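Local coordinates for protein CG14216 (Drosophila melanogaster, PDB 3P9Y) that probably dephosphorylates phosphoserine in the C-terminal domain of RNA polymerase II, acting in RNA processing and transcription termination, at residues Q108-Y120 with D134-V146. The protein carries 2 engineered substitutions. Sequence-based numbering, arbitrary orientation.
Sequences QFDIIVTVEERVY and DNRPVHVLNVDVV
Strands 111-114 and 137-142 lie parallel and adjacent as the two strands of a beta-alpha-beta unit, zipped by alternating backbone bonds from Asp110 to Val143. Leu141 N gives Ile112 O a nearly straight bond of 2.8 Å, and Thr114 N returns a somewhat more bent one to Leu141 O. Beta-branched Ile111, Ile112, Val113, Thr114, Val138 and Val140 suit these extended backbones, and side chains alternate between two faces along both strands. On one, Ile111 CG2 meets Leu141 CD1 at 3.7 Å, under Met166 of helix 149-167; His139, on this face too, spends its ring nitrogens on Asp173 and His193. On the other, Ile112 crosses Val138 obliquely, CG1 to CG2 3.9 Å, and Tyr120 comes down from the crossover helix 117-128. With CG anti to the backbone N (chi1 179°), the tyrosine ring points toward strand 137-142, CE1 touching Val140 CG1 at 3.8 Å while its hydroxyl bonds Ser194. This right-handed connection belongs to the low-molecular-weight phosphatase-like fold, in which helices flank a central, mainly parallel sheet. Beyond the strand's N-terminal end, apolar pairing gives way to charge. Arg136 runs extended from CG to NE, long enough to bring its guanidinium to residues 108-110: NH2 makes a weak salt bridge to Asp110 OD1 (3.3 Å) at the edge of the guanidinium, near its plane, and NH1 a weak bond to Gln108 OE1. The other carboxylate oxygen, OD2, takes the backbone N-H of Ala11, tying Asp110 to strand 11-16. Water 2 bridges Asp110 OD1, Arg136 NE and Pro137 O. A leucine in place of Arg136 would probably leave Asp110 OD1 without its positive mate and the Gln108 amide less firmly held. At the opposite end the register slips by one: Val145 N bonds Val115 O, and Val115 CG1 packs 3.8 Å from Val145 CG2.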
loop_
_atom_site.group_PDB
_atom_site.type_symbol
_atom_site.label_atom_id
_atom_site.label_comp_id
_atom_site.label_asym_id
_atom_site.label_seq_id
_atom_site.Cartn_x
_atom_site.Cartn_y
_atom_site.Cartn_z
ATOM N N GLN A 108 -11.562 6.413 -6.309
ATOM C CA GLN A 108 -10.978 7.679 -5.884
ATOM C C GLN A 108 -10.755 7.685 -4.375
ATOM O O GLN A 108 -11.430 6.971 -3.636
ATOM C CB GLN A 108 -11.885 8.837 -6.284
ATOM C CG GLN A 108 -12.118 8.924 -7.779
ATOM C CD GLN A 108 -12.814 10.202 -8.174
ATOM O OE1 GLN A 108 -13.385 10.894 -7.333
ATOM N NE2 GLN A 108 -12.769 10.529 -9.460
ATOM N N PHE A 109 -9.809 8.499 -3.920
ATOM C CA PHE A 109 -9.408 8.482 -2.518
ATOM C C PHE A 109 -9.164 9.880 -1.975
ATOM O O PHE A 109 -8.901 10.814 -2.726
ATOM C CB PHE A 109 -8.141 7.642 -2.358
ATOM C CG PHE A 109 -8.250 6.268 -2.952
ATOM C CD1 PHE A 109 -8.823 5.235 -2.232
ATOM C CD2 PHE A 109 -7.792 6.015 -4.235
ATOM C CE1 PHE A 109 -8.935 3.965 -2.783
ATOM C CE2 PHE A 109 -7.897 4.749 -4.788
ATOM C CZ PHE A 109 -8.470 3.724 -4.060
ATOM N N ASP A 110 -9.266 10.015 -0.659
ATOM C CA ASP A 110 -8.903 11.245 0.025
ATOM C C ASP A 110 -7.418 11.248 0.343
ATOM O O ASP A 110 -6.786 12.300 0.352
ATOM C CB ASP A 110 -9.692 11.390 1.326
ATOM C CG ASP A 110 -11.189 11.394 1.097
ATOM O OD1 ASP A 110 -11.672 12.269 0.347
ATOM O OD2 ASP A 110 -11.876 10.519 1.660
ATOM N N ILE A 111 -6.869 10.070 0.629
ATOM C CA ILE A 111 -5.445 9.943 0.933
ATOM C C ILE A 111 -4.859 8.710 0.254
ATOM O O ILE A 111 -5.427 7.622 0.324
ATOM C CB ILE A 111 -5.187 9.832 2.449
ATOM C CG1 ILE A 111 -5.760 11.049 3.182
ATOM C CG2 ILE A 111 -3.697 9.706 2.722
ATOM C CD1 ILE A 111 -5.563 11.011 4.698
ATOM N N ILE A 112 -3.721 8.891 -0.404
ATOM C CA ILE A 112 -2.999 7.785 -1.010
ATOM C C ILE A 112 -1.608 7.724 -0.396
ATOM O O ILE A 112 -0.822 8.650 -0.542
ATOM C CB ILE A 112 -2.872 7.971 -2.536
ATOM C CG1 ILE A 112 -4.263 8.120 -3.165
ATOM C CG2 ILE A 112 -2.117 6.801 -3.154
ATOM C CD1 ILE A 112 -4.240 8.396 -4.662
ATOM N N VAL A 113 -1.307 6.641 0.308
ATOM C CA VAL A 113 0.013 6.470 0.903
ATOM C C VAL A 113 0.866 5.583 -0.006
ATOM O O VAL A 113 0.419 4.525 -0.429
ATOM C CB VAL A 113 -0.091 5.831 2.308
ATOM C CG1 VAL A 113 1.288 5.708 2.946
ATOM C CG2 VAL A 113 -1.030 6.648 3.197
ATOM N N THR A 114 2.077 6.025 -0.321
ATOM C CA THR A 114 3.028 5.199 -1.058
ATOM C C THR A 114 4.180 4.834 -0.135
ATOM O O THR A 114 4.417 5.510 0.867
ATOM C CB THR A 114 3.573 5.915 -2.319
ATOM O OG1 THR A 114 4.210 7.144 -1.945
ATOM C CG2 THR A 114 2.444 6.207 -3.295
ATOM N N VAL A 115 4.895 3.765 -0.468
ATOM C CA VAL A 115 5.875 3.194 0.453
ATOM C C VAL A 115 7.320 3.353 -0.028
ATOM O O VAL A 115 8.247 2.829 0.586
ATOM C CB VAL A 115 5.566 1.707 0.735
ATOM C CG1 VAL A 115 4.193 1.575 1.365
ATOM C CG2 VAL A 115 5.644 0.882 -0.541
ATOM N N GLU A 116 7.509 4.084 -1.119
ATOM C CA GLU A 116 8.846 4.479 -1.559
ATOM C C GLU A 116 8.728 5.492 -2.689
ATOM O O GLU A 116 7.719 5.534 -3.384
ATOM C CB GLU A 116 9.686 3.270 -1.996
ATOM C CG GLU A 116 9.167 2.517 -3.207
ATOM C CD GLU A 116 10.165 1.462 -3.691
ATOM O OE1 GLU A 116 9.856 0.255 -3.625
ATOM O OE2 GLU A 116 11.273 1.843 -4.122
ATOM N N GLU A 117 9.758 6.313 -2.867
ATOM C CA GLU A 117 9.645 7.462 -3.755
ATOM C C GLU A 117 9.382 7.060 -5.200
ATOM O O GLU A 117 8.719 7.786 -5.930
ATOM C CB GLU A 117 10.884 8.357 -3.681
ATOM C CG GLU A 117 10.709 9.646 -4.470
ATOM C CD GLU A 117 11.806 10.644 -4.217
ATOM O OE1 GLU A 117 12.577 10.442 -3.263
ATOM O OE2 GLU A 117 11.899 11.637 -4.972
ATOM N N ARG A 118 9.893 5.912 -5.621
ATOM C CA ARG A 118 9.644 5.457 -6.982
ATOM C C ARG A 118 8.156 5.228 -7.197
ATOM O O ARG A 118 7.615 5.565 -8.249
ATOM C CB ARG A 118 10.436 4.187 -7.292
ATOM C CG ARG A 118 11.857 4.469 -7.750
ATOM C CD ARG A 118 12.678 3.197 -7.871
ATOM N NE ARG A 118 13.979 3.442 -8.488
ATOM C CZ ARG A 118 14.245 3.267 -9.781
ATOM N NH1 ARG A 118 13.304 2.842 -10.614
ATOM N NH2 ARG A 118 15.464 3.516 -10.245
ATOM N N VAL A 119 7.492 4.666 -6.192
ATOM C CA VAL A 119 6.056 4.424 -6.279
ATOM C C VAL A 119 5.305 5.749 -6.179
ATOM O O VAL A 119 4.364 5.996 -6.922
ATOM C CB VAL A 119 5.586 3.457 -5.176
ATOM C CG1 VAL A 119 4.058 3.369 -5.136
ATOM C CG2 VAL A 119 6.207 2.082 -5.393
ATOM N N TYR A 120 5.738 6.590 -5.250
ATOM C CA TYR A 120 5.222 7.942 -5.112
ATOM C C TYR A 120 5.184 8.654 -6.469
ATOM O O TYR A 120 4.162 9.208 -6.852
ATOM C CB TYR A 120 6.115 8.714 -4.149
ATOM C CG TYR A 120 5.730 10.156 -3.908
ATOM C CD1 TYR A 120 4.634 10.484 -3.124
ATOM C CD2 TYR A 120 6.501 11.191 -4.420
ATOM C CE1 TYR A 120 4.300 11.807 -2.881
ATOM C CE2 TYR A 120 6.176 12.510 -4.184
ATOM C CZ TYR A 120 5.078 12.814 -3.416
ATOM O OH TYR A 120 4.762 14.130 -3.182
ATOM N N ASP A 134 -13.411 17.397 -11.311
ATOM C CA ASP A 134 -14.230 17.525 -10.109
ATOM C C ASP A 134 -13.604 18.497 -9.116
ATOM O O ASP A 134 -14.283 19.013 -8.230
ATOM C CB ASP A 134 -14.397 16.164 -9.428
ATOM C CG ASP A 134 -15.174 15.175 -10.273
ATOM O OD1 ASP A 134 -16.198 15.574 -10.868
ATOM O OD2 ASP A 134 -14.761 13.994 -10.333
ATOM N N ASN A 135 -12.304 18.741 -9.261
ATOM C CA ASN A 135 -11.565 19.553 -8.303
ATOM C C ASN A 135 -11.637 18.979 -6.887
ATOM O O ASN A 135 -11.517 19.710 -5.902
ATOM C CB ASN A 135 -12.061 21.002 -8.323
ATOM C CG ASN A 135 -11.567 21.765 -9.537
ATOM O OD1 ASN A 135 -10.501 21.464 -10.081
ATOM N ND2 ASN A 135 -12.336 22.759 -9.967
ATOM N N ARG A 136 -11.833 17.666 -6.793
ATOM C CA ARG A 136 -11.785 16.976 -5.508
ATOM C C ARG A 136 -10.330 16.729 -5.121
ATOM O O ARG A 136 -9.630 15.971 -5.788
ATOM C CB ARG A 136 -12.529 15.641 -5.579
ATOM C CG ARG A 136 -12.347 14.772 -4.341
ATOM C CD ARG A 136 -12.903 13.368 -4.548
ATOM N NE ARG A 136 -12.669 12.508 -3.389
ATOM C CZ ARG A 136 -13.150 11.274 -3.261
ATOM N NH1 ARG A 136 -13.894 10.747 -4.225
ATOM N NH2 ARG A 136 -12.889 10.564 -2.169
ATOM N N PRO A 137 -9.867 17.373 -4.042
ATOM C CA PRO A 137 -8.468 17.209 -3.641
ATOM C C PRO A 137 -8.181 15.805 -3.110
ATOM O O PRO A 137 -9.024 15.207 -2.437
ATOM C CB PRO A 137 -8.289 18.239 -2.516
ATOM C CG PRO A 137 -9.521 19.089 -2.528
ATOM C CD PRO A 137 -10.604 18.253 -3.122
ATOM N N VAL A 138 -7.002 15.292 -3.433
ATOM C CA VAL A 138 -6.505 14.043 -2.872
ATOM C C VAL A 138 -5.064 14.261 -2.432
ATOM O O VAL A 138 -4.273 14.866 -3.157
ATOM C CB VAL A 138 -6.566 12.892 -3.892
ATOM C CG1 VAL A 138 -5.806 13.253 -5.159
ATOM C CG2 VAL A 138 -6.019 11.611 -3.275
ATOM N N HIS A 139 -4.726 13.785 -1.239
ATOM C CA HIS A 139 -3.381 13.966 -0.710
ATOM C C HIS A 139 -2.547 12.707 -0.889
ATOM O O HIS A 139 -2.877 11.663 -0.347
ATOM C CB HIS A 139 -3.444 14.327 0.770
ATOM C CG HIS A 139 -4.189 15.593 1.048
ATOM N ND1 HIS A 139 -3.664 16.840 0.790
ATOM C CD2 HIS A 139 -5.422 15.804 1.563
ATOM C CE1 HIS A 139 -4.542 17.766 1.130
ATOM N NE2 HIS A 139 -5.616 17.163 1.604
ATOM N N VAL A 140 -1.468 12.808 -1.654
ATOM C CA VAL A 140 -0.542 11.695 -1.803
ATOM C C VAL A 140 0.600 11.875 -0.803
ATOM O O VAL A 140 1.237 12.929 -0.749
ATOM C CB VAL A 140 -0.010 11.595 -3.251
ATOM C CG1 VAL A 140 0.811 10.336 -3.436
ATOM C CG2 VAL A 140 -1.176 11.608 -4.232
ATOM N N LEU A 141 0.835 10.845 0.007
ATOM C CA LEU A 141 1.836 10.896 1.063
ATOM C C LEU A 141 2.772 9.707 0.938
ATOM O O LEU A 141 2.317 8.568 0.843
ATOM C CB LEU A 141 1.151 10.846 2.428
ATOM C CG LEU A 141 0.096 11.919 2.694
ATOM C CD1 LEU A 141 -0.725 11.569 3.928
ATOM C CD2 LEU A 141 0.759 13.285 2.848
ATOM N N ASN A 142 4.077 9.958 0.934
ATOM C CA ASN A 142 5.040 8.868 0.881
ATOM C C ASN A 142 5.674 8.638 2.231
ATOM O O ASN A 142 6.190 9.563 2.852
ATOM C CB ASN A 142 6.146 9.135 -0.137
ATOM C CG ASN A 142 7.087 7.951 -0.281
ATOM O OD1 ASN A 142 6.751 6.947 -0.913
ATOM N ND2 ASN A 142 8.264 8.058 0.318
ATOM N N VAL A 143 5.629 7.388 2.674
ATOM C CA VAL A 143 6.278 6.967 3.899
ATOM C C VAL A 143 7.134 5.750 3.562
ATOM O O VAL A 143 6.609 4.684 3.258
ATOM C CB VAL A 143 5.255 6.582 4.975
ATOM C CG1 VAL A 143 5.968 6.130 6.239
ATOM C CG2 VAL A 143 4.324 7.754 5.277
ATOM N N ASP A 144 8.452 5.916 3.610
ATOM C CA ASP A 144 9.370 4.849 3.226
ATOM C C ASP A 144 9.208 3.602 4.079
ATOM O O ASP A 144 9.288 3.660 5.306
ATOM C CB ASP A 144 10.811 5.334 3.316
ATOM C CG ASP A 144 11.182 6.240 2.169
ATOM O OD1 ASP A 144 10.512 6.166 1.114
ATOM O OD2 ASP A 144 12.145 7.021 2.314
ATOM N N VAL A 145 8.986 2.478 3.407
ATOM C CA VAL A 145 8.920 1.176 4.054
ATOM C C VAL A 145 9.927 0.242 3.388
ATOM O O VAL A 145 9.841 -0.021 2.191
ATOM C CB VAL A 145 7.520 0.550 3.924
ATOM C CG1 VAL A 145 7.456 -0.771 4.682
ATOM C CG2 VAL A 145 6.439 1.517 4.434
ATOM N N VAL A 146 10.882 -0.253 4.165
ATOM C CA VAL A 146 11.862 -1.201 3.652
ATOM C C VAL A 146 11.149 -2.489 3.253
ATOM O O VAL A 146 10.230 -2.938 3.940
ATOM C CB VAL A 146 12.959 -1.472 4.691
ATOM C CG1 VAL A 146 13.912 -2.563 4.203
ATOM C CG2 VAL A 146 13.715 -0.184 4.990
HETATM O O HOH W 1 -8.953 14.411 0.211
HETATM O O HOH W 2 -11.313 14.504 -1.178
#